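Local coordinates for Two-component system sensor histidine kinase (Bacteroides thetaiotaomicron, PDB 3OTT), which probably senses saccharides through its extracellular beta-propeller and beta-sandwich domains and passes the signal on as a histidine kinase linked to transcription control, at residues Ala21-Cys26 with Ile280-Phe285; Glu178-Pro183 with Gly221-Thr226; Ser195-Thr200 with Leu237-Asn242; Glu560-Thr565 with Ser574-Leu579. All blocks are in the same frame, centred on the assembly; numbering follows the deposited sequence.

Interaction 1. Residues Ala21-Cys26 with Ile280-Phe285; sequences ASVVSC and IIWNIF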
loop_
_atom_site.group_PDB
_atom_site.type_symbol
_atom_site.label_atom_id
_atom_site.label_comp_id
_atom_site.label_asym_id
_atom_site.label_seq_id
_atom_site.Cartn_x
_atom_site.Cartn_y
_atom_site.Cartn_z
ATOM N N ALA B 21 7.580 20.107 -36.529
ATOM C CA ALA B 21 6.602 19.281 -35.884
ATOM C C ALA B 21 5.482 20.239 -35.433
ATOM O O ALA B 21 5.743 21.332 -34.986
ATOM C CB ALA B 21 7.228 18.596 -34.721
ATOM N N SER B 22 4.237 19.877 -35.585
ATOM C CA SER B 22 3.209 20.736 -35.029
ATOM C C SER B 22 2.073 19.923 -34.470
ATOM O O SER B 22 1.339 20.445 -33.645
ATOM C CB SER B 22 2.734 21.777 -36.030
ATOM O OG SER B 22 2.309 21.170 -37.230
ATOM N N VAL B 23 1.983 18.643 -34.875
ATOM C CA VAL B 23 0.980 17.688 -34.367
ATOM C C VAL B 23 1.470 16.812 -33.199
ATOM O O VAL B 23 2.413 16.028 -33.343
ATOM C CB VAL B 23 0.394 16.759 -35.509
ATOM C CG1 VAL B 23 -0.719 15.921 -34.983
ATOM C CG2 VAL B 23 -0.153 17.576 -36.684
ATOM N N VAL B 24 0.791 16.891 -32.049
ATOM C CA VAL B 24 1.177 16.084 -30.897
ATOM C C VAL B 24 0.189 14.963 -30.696
ATOM O O VAL B 24 -1.012 15.203 -30.575
ATOM C CB VAL B 24 1.304 16.961 -29.653
ATOM C CG1 VAL B 24 1.388 16.144 -28.362
ATOM C CG2 VAL B 24 2.478 17.860 -29.788
ATOM N N SER B 25 0.647 13.733 -30.593
ATOM C CA SER B 25 -0.331 12.670 -30.540
ATOM C C SER B 25 -0.387 11.932 -29.195
ATOM O O SER B 25 -1.275 11.116 -29.027
ATOM C CB SER B 25 0.007 11.666 -31.623
ATOM O OG SER B 25 1.317 11.196 -31.298
ATOM N N CYS B 26 0.622 12.134 -28.317
ATOM C CA CYS B 26 0.686 11.504 -27.014
ATOM C C CYS B 26 1.751 12.126 -26.116
ATOM O O CYS B 26 2.648 12.824 -26.601
ATOM C CB CYS B 26 0.991 10.021 -27.132
ATOM S SG CYS B 26 2.446 9.671 -28.071
ATOM N N ILE B 280 -8.466 20.733 -32.622
ATOM C CA ILE B 280 -8.420 19.325 -32.793
ATOM C C ILE B 280 -7.558 18.693 -31.734
ATOM O O ILE B 280 -6.323 18.810 -31.802
ATOM C CB ILE B 280 -7.976 18.862 -34.187
ATOM C CG1 ILE B 280 -9.003 19.283 -35.260
ATOM C CG2 ILE B 280 -7.846 17.313 -34.178
ATOM C CD1 ILE B 280 -8.408 19.584 -36.663
ATOM N N ILE B 281 -8.180 17.963 -30.795
ATOM C CA ILE B 281 -7.430 17.428 -29.646
ATOM C C ILE B 281 -7.163 15.916 -29.729
ATOM O O ILE B 281 -8.039 15.106 -29.377
ATOM C CB ILE B 281 -8.141 17.783 -28.314
ATOM C CG1 ILE B 281 -8.211 19.306 -28.133
ATOM C CG2 ILE B 281 -7.385 17.220 -27.106
ATOM C CD1 ILE B 281 -9.327 19.761 -27.192
ATOM N N TRP B 282 -5.953 15.548 -30.157
ATOM C CA TRP B 282 -5.511 14.145 -30.350
ATOM C C TRP B 282 -5.296 13.365 -29.079
ATOM O O TRP B 282 -5.512 12.179 -29.095
ATOM C CB TRP B 282 -4.218 14.027 -31.180
ATOM C CG TRP B 282 -4.364 14.575 -32.577
ATOM C CD1 TRP B 282 -3.813 15.745 -33.074
ATOM C CD2 TRP B 282 -5.185 14.048 -33.622
ATOM N NE1 TRP B 282 -4.198 15.919 -34.363
ATOM C CE2 TRP B 282 -5.041 14.899 -34.727
ATOM C CE3 TRP B 282 -6.004 12.907 -33.737
ATOM C CZ2 TRP B 282 -5.677 14.665 -35.948
ATOM C CZ3 TRP B 282 -6.668 12.675 -34.983
ATOM C CH2 TRP B 282 -6.483 13.554 -36.058
ATOM N N ASN B 283 -4.859 14.017 -27.994
ATOM C CA ASN B 283 -4.534 13.339 -26.735
ATOM C C ASN B 283 -4.610 14.285 -25.560
ATOM O O ASN B 283 -4.275 15.474 -25.680
ATOM C CB ASN B 283 -3.117 12.660 -26.798
ATOM C CG ASN B 283 -2.914 11.612 -25.698
ATOM O OD1 ASN B 283 -2.258 11.891 -24.648
ATOM N ND2 ASN B 283 -3.486 10.413 -25.900
ATOM N N ILE B 284 -5.064 13.764 -24.419
ATOM C CA ILE B 284 -5.137 14.516 -23.200
ATOM C C ILE B 284 -4.446 13.659 -22.188
ATOM O O ILE B 284 -4.736 12.452 -22.030
ATOM C CB ILE B 284 -6.639 14.772 -22.723
ATOM C CG1 ILE B 284 -7.494 15.459 -23.810
ATOM C CG2 ILE B 284 -6.707 15.580 -21.424
ATOM C CD1 ILE B 284 -9.025 15.579 -23.399
ATOM N N PHE B 285 -3.553 14.287 -21.433
ATOM C CA PHE B 285 -2.828 13.543 -20.459
ATOM C C PHE B 285 -2.797 14.320 -19.189
ATOM O O PHE B 285 -2.438 15.508 -19.193
ATOM C CB PHE B 285 -1.408 13.375 -20.985
ATOM C CG PHE B 285 -0.456 12.835 -19.997
ATOM C CD1 PHE B 285 -0.555 11.500 -19.584
ATOM C CD2 PHE B 285 0.587 13.637 -19.500
ATOM C CE1 PHE B 285 0.360 10.950 -18.673
ATOM C CE2 PHE B 285 1.549 13.094 -18.612
ATOM C CZ PHE B 285 1.425 11.744 -18.188
#
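Trp282 is the first residue of 280-285 to meet 21-26, and its five-membered ring comes against Val23 through NE1 and CD1. The methyl CG1 of Val23 approaches NE1 of Trp282 obliquely, at 3.5 Å. With CG of Trp282 anti to its carbonyl carbon (chi1 -61°), the indole is carried back along the chain, where CG2 of Ile280 packs over one of its faces and NE1 gives its hydrogen bond to Asp297. CB of the same tryptophan sits 3.5 Å from the carbonyl O of Val24. Trp282 and Asn283 together form a classic beta bulge opposite strand 292-296, which explains why two consecutive side chains both point at 21-26. The short strand segments 24-26 and 281-285 run at 45° to each other; they are innermost strands of neighbouring blades, at the point where the first seven-bladed propeller closes on itself with strand 13-15 completing the last blade. Asn283 follows, its CB 3.3 Å from the carbonyl O of Ser25. Its amide group lies beside the backbone of Cys26, with OD1 of Asn283 3.8 Å from CA of Cys26. Beyond the contact Phe285 packs on Phe27 and Ile35 of the neighbouring blade.

Interaction 2. Residues Glu178-Pro183 with Gly221-Thr226; sequences EGIPLP and GQIKQT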
loop_
_atom_site.group_PDB
_atom_site.type_symbol
_atom_site.label_atom_id
_atom_site.label_comp_id
_atom_site.label_asym_id
_atom_site.label_seq_id
_atom_site.Cartn_x
_atom_site.Cartn_y
_atom_site.Cartn_z
ATOM N N GLU B 178 -15.782 -10.931 -26.536
ATOM C CA GLU B 178 -17.214 -10.728 -26.441
ATOM C C GLU B 178 -17.561 -9.293 -26.907
ATOM O O GLU B 178 -17.010 -8.331 -26.360
ATOM C CB GLU B 178 -17.601 -10.909 -24.959
ATOM C CG GLU B 178 -19.072 -10.622 -24.703
ATOM C CD GLU B 178 -19.480 -10.617 -23.201
ATOM O OE1 GLU B 178 -18.589 -10.601 -22.279
ATOM O OE2 GLU B 178 -20.731 -10.598 -22.982
ATOM N N GLY B 179 -18.440 -9.141 -27.878
ATOM C CA GLY B 179 -18.935 -7.811 -28.305
ATOM C C GLY B 179 -19.749 -7.054 -27.246
ATOM O O GLY B 179 -20.359 -7.678 -26.361
ATOM N N ILE B 180 -19.718 -5.716 -27.307
ATOM C CA ILE B 180 -20.547 -4.877 -26.433
ATOM C C ILE B 180 -21.234 -3.864 -27.326
ATOM O O ILE B 180 -20.608 -2.904 -27.770
ATOM C CB ILE B 180 -19.756 -4.110 -25.330
ATOM C CG1 ILE B 180 -19.107 -5.070 -24.378
ATOM C CG2 ILE B 180 -20.675 -3.182 -24.530
ATOM C CD1 ILE B 180 -17.846 -4.473 -23.765
ATOM N N PRO B 181 -22.517 -4.096 -27.615
ATOM C CA PRO B 181 -23.282 -3.310 -28.573
ATOM C C PRO B 181 -23.522 -1.920 -28.042
ATOM O O PRO B 181 -23.760 -1.770 -26.856
ATOM C CB PRO B 181 -24.644 -4.070 -28.662
ATOM C CG PRO B 181 -24.367 -5.489 -28.101
ATOM C CD PRO B 181 -23.317 -5.195 -27.021
ATOM N N LEU B 182 -23.490 -0.916 -28.904
ATOM C CA LEU B 182 -23.574 0.458 -28.439
ATOM C C LEU B 182 -24.824 1.073 -29.030
ATOM O O LEU B 182 -25.022 1.075 -30.238
ATOM C CB LEU B 182 -22.308 1.252 -28.797
ATOM C CG LEU B 182 -20.970 0.767 -28.190
ATOM C CD1 LEU B 182 -19.791 1.339 -28.963
ATOM C CD2 LEU B 182 -20.762 1.117 -26.727
ATOM N N PRO B 183 -25.699 1.559 -28.174
ATOM C CA PRO B 183 -27.061 1.981 -28.603
ATOM C C PRO B 183 -27.021 3.357 -29.275
ATOM O O PRO B 183 -26.563 4.355 -28.706
ATOM C CB PRO B 183 -27.866 2.023 -27.272
ATOM C CG PRO B 183 -26.823 2.328 -26.208
ATOM C CD PRO B 183 -25.572 1.502 -26.710
ATOM N N GLY B 221 -23.902 -4.268 -16.810
ATOM C CA GLY B 221 -24.071 -4.227 -18.262
ATOM C C GLY B 221 -24.862 -3.033 -18.804
ATOM O O GLY B 221 -25.187 -3.002 -19.998
ATOM N N GLN B 222 -25.277 -2.088 -17.958
ATOM C CA GLN B 222 -25.935 -0.877 -18.501
ATOM C C GLN B 222 -24.975 -0.056 -19.391
ATOM O O GLN B 222 -23.788 -0.035 -19.148
ATOM C CB GLN B 222 -26.497 -0.017 -17.393
ATOM C CG GLN B 222 -27.589 -0.738 -16.628
ATOM C CD GLN B 222 -27.914 -0.064 -15.319
ATOM O OE1 GLN B 222 -27.219 -0.285 -14.311
ATOM N NE2 GLN B 222 -28.965 0.792 -15.314
ATOM N N ILE B 223 -25.525 0.581 -20.420
ATOM C CA ILE B 223 -24.817 1.378 -21.403
ATOM C C ILE B 223 -25.629 2.679 -21.587
ATOM O O ILE B 223 -26.809 2.672 -21.940
ATOM C CB ILE B 223 -24.632 0.669 -22.761
ATOM C CG1 ILE B 223 -23.754 -0.594 -22.590
ATOM C CG2 ILE B 223 -23.756 1.573 -23.703
ATOM C CD1 ILE B 223 -23.933 -1.689 -23.749
ATOM N N LYS B 224 -24.985 3.791 -21.326
ATOM C CA LYS B 224 -25.647 5.073 -21.285
ATOM C C LYS B 224 -25.081 5.927 -22.420
ATOM O O LYS B 224 -23.877 5.968 -22.639
ATOM C CB LYS B 224 -25.363 5.709 -19.945
ATOM C CG LYS B 224 -26.256 6.846 -19.605
ATOM C CD LYS B 224 -25.855 7.487 -18.257
ATOM C CE LYS B 224 -26.084 9.004 -18.346
ATOM N NZ LYS B 224 -25.474 9.777 -17.225
ATOM N N GLN B 225 -25.978 6.560 -23.164
ATOM C CA GLN B 225 -25.623 7.543 -24.183
ATOM C C GLN B 225 -25.523 8.867 -23.464
ATOM O O GLN B 225 -26.517 9.603 -23.365
ATOM C CB GLN B 225 -26.726 7.623 -25.220
ATOM C CG GLN B 225 -26.324 7.419 -26.617
ATOM C CD GLN B 225 -27.522 7.631 -27.532
ATOM O OE1 GLN B 225 -28.049 8.764 -27.649
ATOM N NE2 GLN B 225 -28.010 6.533 -28.134
ATOM N N THR B 226 -24.343 9.153 -22.934
ATOM C CA THR B 226 -24.121 10.351 -22.149
ATOM C C THR B 226 -24.129 11.670 -22.945
ATOM O O THR B 226 -24.590 12.679 -22.429
ATOM C CB THR B 226 -22.795 10.259 -21.382
ATOM O OG1 THR B 226 -22.720 8.983 -20.717
ATOM C CG2 THR B 226 -22.666 11.420 -20.385
#
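Ile223 is the bump of this contact, and the bent chain from Ile180 to Pro183 is the hollow that takes it. The two branches of the isoleucine divide the work. Its chi1 of -63° puts CG1 beside the backbone N and CG2 anti to it; this methyl crosses the pyrrolidine ring of Pro183, with CG2 of Ile223 3.5 Å from CD of Pro183 and the ring's CG a little farther off. Leu182 approaches the same methyl more loosely, its CD2 lying 4.3 Å from CG2 of Ile223. The longer branch reaches deeper into the bend: CD1 of Ile223 meets CG2 of Ile180 at 3.7 Å and presses against the carbonyl O of Pro181 at 3.1 Å, a tight fit for a methyl. With an alanine here, the bend would probably lose its filling, leaving a gap between Ile180 and the ring of Pro183. Beyond this apolar plug, the extended side chain of Gln225 reaches across to Pro183, where its NE2 donates to the carbonyl O of Pro183 over 2.7 Å; the donor stands above the carbonyl plane, 47° out of it. Pro183 also rests on Phe214, and Leu182 on Ile207, so the chain leaving strand 176-180 lies across the next blade. Nearby, Gln222 hydrogen-bonds to Thr220 and packs on Gln222, both of the second subunit. A link from the outermost strand of one blade to the innermost strand of the next is typical of a beta-propeller; here it meets strand 222-229 on its way.

Interaction 3. Residues Ser195-Thr200 with Leu237-Asn242; sequences SLLEDT and LALDGN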
loop_
_atom_site.group_PDB
_atom_site.type_symbol
_atom_site.label_atom_id
_atom_site.label_comp_id
_atom_site.label_asym_id
_atom_site.label_seq_id
_atom_site.Cartn_x
_atom_site.Cartn_y
_atom_site.Cartn_z
ATOM N N SER B 195 -11.634 5.872 -28.673
ATOM C CA SER B 195 -11.043 6.191 -27.356
ATOM C C SER B 195 -11.781 5.546 -26.189
ATOM O O SER B 195 -13.033 5.459 -26.236
ATOM C CB SER B 195 -11.038 7.719 -27.158
ATOM O OG SER B 195 -10.335 8.022 -25.987
ATOM N N LEU B 196 -11.004 5.120 -25.176
ATOM C CA LEU B 196 -11.488 4.367 -24.043
ATOM C C LEU B 196 -10.831 4.861 -22.792
ATOM O O LEU B 196 -9.646 5.154 -22.811
ATOM C CB LEU B 196 -11.179 2.855 -24.191
ATOM C CG LEU B 196 -11.865 2.078 -25.319
ATOM C CD1 LEU B 196 -11.407 0.566 -25.352
ATOM C CD2 LEU B 196 -13.356 2.205 -25.176
ATOM N N LEU B 197 -11.574 4.910 -21.703
ATOM C CA LEU B 197 -11.018 5.387 -20.449
ATOM C C LEU B 197 -11.758 4.780 -19.268
ATOM O O LEU B 197 -13.019 4.860 -19.154
ATOM C CB LEU B 197 -11.067 6.922 -20.346
ATOM C CG LEU B 197 -10.477 7.514 -19.037
ATOM C CD1 LEU B 197 -8.935 7.506 -18.965
ATOM C CD2 LEU B 197 -11.000 8.922 -18.764
ATOM N N GLU B 198 -10.984 4.203 -18.369
ATOM C CA GLU B 198 -11.554 3.666 -17.160
ATOM C C GLU B 198 -11.737 4.775 -16.161
ATOM O O GLU B 198 -10.886 5.622 -16.035
ATOM C CB GLU B 198 -10.655 2.626 -16.553
ATOM C CG GLU B 198 -11.262 2.024 -15.269
ATOM C CD GLU B 198 -10.310 1.112 -14.495
ATOM O OE1 GLU B 198 -9.042 1.311 -14.543
ATOM O OE2 GLU B 198 -10.852 0.212 -13.818
ATOM N N ASP B 199 -12.850 4.733 -15.417
ATOM C CA ASP B 199 -13.169 5.713 -14.374
ATOM C C ASP B 199 -13.584 4.933 -13.128
ATOM O O ASP B 199 -14.733 4.515 -13.037
ATOM C CB ASP B 199 -14.380 6.550 -14.852
ATOM C CG ASP B 199 -14.715 7.722 -13.926
ATOM O OD1 ASP B 199 -14.304 7.700 -12.755
ATOM O OD2 ASP B 199 -15.365 8.695 -14.386
ATOM N N THR B 200 -12.675 4.769 -12.160
ATOM C CA THR B 200 -12.923 3.981 -10.913
ATOM C C THR B 200 -13.881 4.664 -9.944
ATOM O O THR B 200 -14.503 4.013 -9.109
ATOM C CB THR B 200 -11.620 3.634 -10.195
ATOM O OG1 THR B 200 -10.844 4.826 -10.008
ATOM C CG2 THR B 200 -10.805 2.717 -11.068
ATOM N N LEU B 237 -9.612 11.053 -24.196
ATOM C CA LEU B 237 -10.389 11.118 -22.935
ATOM C C LEU B 237 -9.350 11.078 -21.843
ATOM O O LEU B 237 -8.375 10.353 -21.985
ATOM C CB LEU B 237 -11.329 9.913 -22.776
ATOM C CG LEU B 237 -12.439 9.660 -23.828
ATOM C CD1 LEU B 237 -13.077 8.232 -23.824
ATOM C CD2 LEU B 237 -13.598 10.724 -23.687
ATOM N N ALA B 238 -9.581 11.850 -20.777
ATOM C CA ALA B 238 -8.839 11.810 -19.512
ATOM C C ALA B 238 -9.766 12.325 -18.405
ATOM O O ALA B 238 -10.770 13.029 -18.679
ATOM C CB ALA B 238 -7.575 12.763 -19.576
ATOM N N LEU B 239 -9.364 12.066 -17.179
ATOM C CA LEU B 239 -9.968 12.629 -15.977
ATOM C C LEU B 239 -9.042 13.617 -15.289
ATOM O O LEU B 239 -7.838 13.316 -15.118
ATOM C CB LEU B 239 -10.216 11.516 -14.930
ATOM C CG LEU B 239 -11.249 10.455 -15.395
ATOM C CD1 LEU B 239 -11.075 9.190 -14.530
ATOM C CD2 LEU B 239 -12.689 11.011 -15.327
ATOM N N ASP B 240 -9.598 14.718 -14.795
ATOM C CA ASP B 240 -8.788 15.707 -14.205
ATOM C C ASP B 240 -8.688 15.539 -12.694
ATOM O O ASP B 240 -9.214 14.571 -12.134
ATOM C CB ASP B 240 -9.184 17.104 -14.686
ATOM C CG ASP B 240 -10.477 17.620 -14.049
ATOM O OD1 ASP B 240 -11.014 17.026 -13.073
ATOM O OD2 ASP B 240 -10.938 18.643 -14.564
ATOM N N GLY B 241 -7.986 16.446 -12.026
ATOM C CA GLY B 241 -7.755 16.293 -10.585
ATOM C C GLY B 241 -9.043 16.370 -9.751
ATOM O O GLY B 241 -9.113 15.815 -8.653
ATOM N N ASN B 242 -10.033 17.091 -10.277
ATOM C CA ASN B 242 -11.376 17.149 -9.720
ATOM C C ASN B 242 -12.257 15.887 -10.006
ATOM O O ASN B 242 -13.366 15.834 -9.543
ATOM C CB ASN B 242 -12.075 18.414 -10.260
ATOM C CG ASN B 242 -11.293 19.735 -9.932
ATOM O OD1 ASN B 242 -10.518 19.808 -8.955
ATOM N ND2 ASN B 242 -11.494 20.777 -10.770
HETATM O O HOH W 1 -7.573 8.564 -24.713
#
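Strands 195-199 and 237-239, in contact through Leu197, Leu237 and Leu239, run nearly parallel, 18° apart, with their axes 6.9 Å from each other at the closest point. They spread along their length: the CA atoms of Leu197 and Leu237 are 6.3 Å apart, those of Asp199 and Leu239 7.8 Å. CB of Leu197 meets CB of Leu237 at 3.9 Å, while CG of Leu197, anti to its backbone N (chi1 -179°), carries CD2 across Ala238 to CG of Leu239, 3.7 Å away. Leu237 lays its branch against Ser195, whose OG shares a water with the backbone N of Leu237, a polar bridge at the edge of the leucine packing. At the wider end, the methyls of Leu239 lie across the carboxylate of Asp199, CD2 of Leu239 being 3.7 Å from OD2 of Asp199. With an alanine in place of Leu239, CD2 of Leu197 would probably lose one of its apolar partners and the carboxylate part of its apolar cover. Asp199 is itself anchored by Arg202 and Trp206. Both strands are the innermost of consecutive propeller blades; strand 204-209 flanks the first and strand 245-249 the second, where Leu245 packs on Leu197 and Leu239.

Interaction 4. Residues Glu560-Thr565 with Ser574-Leu579; sequences EILSMT and STTNGL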
loop_
_atom_site.group_PDB
_atom_site.type_symbol
_atom_site.label_atom_id
_atom_site.label_comp_id
_atom_site.label_asym_id
_atom_site.label_seq_id
_atom_site.Cartn_x
_atom_site.Cartn_y
_atom_site.Cartn_z
ATOM N N GLU B 560 -17.896 23.759 16.072
ATOM C CA GLU B 560 -16.837 23.274 16.922
ATOM C C GLU B 560 -15.424 23.620 16.474
ATOM O O GLU B 560 -15.063 23.489 15.326
ATOM C CB GLU B 560 -16.923 21.766 17.035
ATOM C CG GLU B 560 -18.331 21.170 17.291
ATOM C CD GLU B 560 -18.313 19.630 17.242
ATOM O OE1 GLU B 560 -17.186 19.045 17.221
ATOM O OE2 GLU B 560 -19.416 19.014 17.228
ATOM N N ILE B 561 -14.610 24.018 17.422
ATOM C CA ILE B 561 -13.191 24.278 17.158
ATOM C C ILE B 561 -12.387 22.987 17.318
ATOM O O ILE B 561 -12.477 22.333 18.364
ATOM C CB ILE B 561 -12.641 25.364 18.105
ATOM C CG1 ILE B 561 -13.324 26.718 17.801
ATOM C CG2 ILE B 561 -11.176 25.459 17.971
ATOM C CD1 ILE B 561 -12.687 27.893 18.475
ATOM N N LEU B 562 -11.631 22.626 16.281
ATOM C CA LEU B 562 -10.880 21.360 16.274
ATOM C C LEU B 562 -9.397 21.553 16.702
ATOM O O LEU B 562 -8.844 20.719 17.414
ATOM C CB LEU B 562 -11.000 20.623 14.920
ATOM C CG LEU B 562 -12.328 20.151 14.256
ATOM C CD1 LEU B 562 -12.069 19.392 12.880
ATOM C CD2 LEU B 562 -13.277 19.303 15.175
ATOM N N SER B 563 -8.792 22.668 16.282
ATOM C CA SER B 563 -7.424 22.985 16.538
ATOM C C SER B 563 -7.213 24.490 16.388
ATOM O O SER B 563 -7.903 25.148 15.594
ATOM C CB SER B 563 -6.507 22.250 15.552
ATOM O OG SER B 563 -5.146 22.323 16.010
ATOM N N MET B 564 -6.266 25.045 17.137
ATOM C CA MET B 564 -5.919 26.492 17.015
ATOM C C MET B 564 -4.415 26.619 17.097
ATOM O O MET B 564 -3.803 25.989 17.965
ATOM C CB MET B 564 -6.466 27.293 18.194
ATOM C CG MET B 564 -7.969 27.502 18.199
ATOM S SD MET B 564 -8.573 28.321 19.689
ATOM C CE MET B 564 -7.822 29.897 19.601
ATOM N N THR B 565 -3.801 27.439 16.249
ATOM C CA THR B 565 -2.383 27.648 16.426
ATOM C C THR B 565 -1.933 29.071 16.079
ATOM O O THR B 565 -2.573 29.726 15.234
ATOM C CB THR B 565 -1.568 26.553 15.665
ATOM O OG1 THR B 565 -0.361 26.324 16.365
ATOM C CG2 THR B 565 -1.266 26.920 14.213
ATOM N N SER B 574 -8.979 25.938 13.136
ATOM C CA SER B 574 -9.603 24.908 12.333
ATOM C C SER B 574 -10.883 24.457 13.030
ATOM O O SER B 574 -10.869 24.206 14.234
ATOM C CB SER B 574 -8.651 23.743 12.208
ATOM O OG SER B 574 -9.275 22.747 11.452
ATOM N N THR B 575 -11.989 24.434 12.297
ATOM C CA THR B 575 -13.274 24.088 12.853
ATOM C C THR B 575 -13.935 23.093 11.898
ATOM O O THR B 575 -13.486 22.892 10.768
ATOM C CB THR B 575 -14.277 25.273 12.864
ATOM O OG1 THR B 575 -14.645 25.590 11.503
ATOM C CG2 THR B 575 -13.734 26.513 13.550
ATOM N N THR B 576 -15.054 22.552 12.361
ATOM C CA THR B 576 -15.939 21.704 11.594
ATOM C C THR B 576 -16.419 22.347 10.296
ATOM O O THR B 576 -16.696 21.654 9.318
ATOM C CB THR B 576 -17.187 21.417 12.445
ATOM O OG1 THR B 576 -16.798 20.574 13.531
ATOM C CG2 THR B 576 -18.282 20.717 11.602
ATOM N N ASN B 577 -16.554 23.672 10.301
ATOM C CA ASN B 577 -17.056 24.361 9.125
ATOM C C ASN B 577 -15.972 25.088 8.289
ATOM O O ASN B 577 -16.273 25.836 7.361
ATOM C CB ASN B 577 -18.257 25.255 9.508
ATOM C CG ASN B 577 -19.611 24.467 9.521
ATOM O OD1 ASN B 577 -19.756 23.427 10.188
ATOM N ND2 ASN B 577 -20.591 24.964 8.749
ATOM N N GLY B 578 -14.712 24.864 8.631
ATOM C CA GLY B 578 -13.609 25.438 7.878
ATOM C C GLY B 578 -12.518 26.102 8.710
ATOM O O GLY B 578 -12.427 25.931 9.936
ATOM N N LEU B 579 -11.707 26.869 8.011
ATOM C CA LEU B 579 -10.530 27.475 8.543
ATOM C C LEU B 579 -10.729 28.986 8.714
ATOM O O LEU B 579 -11.076 29.687 7.778
ATOM C CB LEU B 579 -9.369 27.205 7.575
ATOM C CG LEU B 579 -7.973 26.896 8.114
ATOM C CD1 LEU B 579 -6.891 27.389 7.074
ATOM C CD2 LEU B 579 -7.681 27.482 9.437
#
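At Thr575, whose CB lies 3.1 Å from the carbonyl O of Glu560, the hydroxyl stands between the backbone N and the carbonyl carbon (chi1 69°), while CG2 is anti to the carbonyl carbon. This rotation turns OG1 into the tight turn that follows. There it accepts from the N of Asn577, forming an ST turn, and donates to the carbonyl O of Gly578 over 2.7 Å; the N of Thr575 reaches that same oxygen from the opposite face of its plane. A backbone torsion shapes the other segment: psi of Leu562 is -38°, far from the extended value of its neighbours, and the strand bulges at this point. As a result two successive amides grip one acceptor, the N of Leu562 at 2.7 Å and the N of Ser563 at 3.3 Å from the carbonyl O of Ser574. The N of Ser574 returns a bond to the carbonyl O of Ser563 at 2.8 Å. At the mouth of the hairpin the N of Thr576 donates in the carbonyl plane to the O of Glu560, 3.1 Å away, and OG1 of Thr576 lies 3.7 Å from CB of Glu560. Leu562 leans over the backbone of Thr575 and Thr576, while OG of Ser574 bonds to the backbone O of Phe599. Glu560 also packs on Lys132 of the second subunit. Two residues facing a single partner make a classic beta bulge, here in the hairpin of strands 561-567 and 570-575, with a type I turn from Thr575 to Gly578 leading to the third strand of a propeller blade.

Interactions 1, 2 and 3 belong to the first propeller, interaction 4 to the second. Interaction 1 closes the ring, and interactions 2 and 3 are nested within its loop. Interactions 1 and 3 are neighbours near the axis, touching where CG2 of Ile284 meets CB of Ala238 at 3.5 Å. Interactions 2 and 3 join consecutive blades at the rim and near the axis, their centres about 18 Å apart. Interaction 4 stands apart, its nearest atoms about 18 Å from interaction 3 and about 29 Å from interaction 1. The hexatantalum dodecabromide site includes Ser31 and Gln288, shortly beyond the strands of interaction 1, together with Gln316 and Glu354.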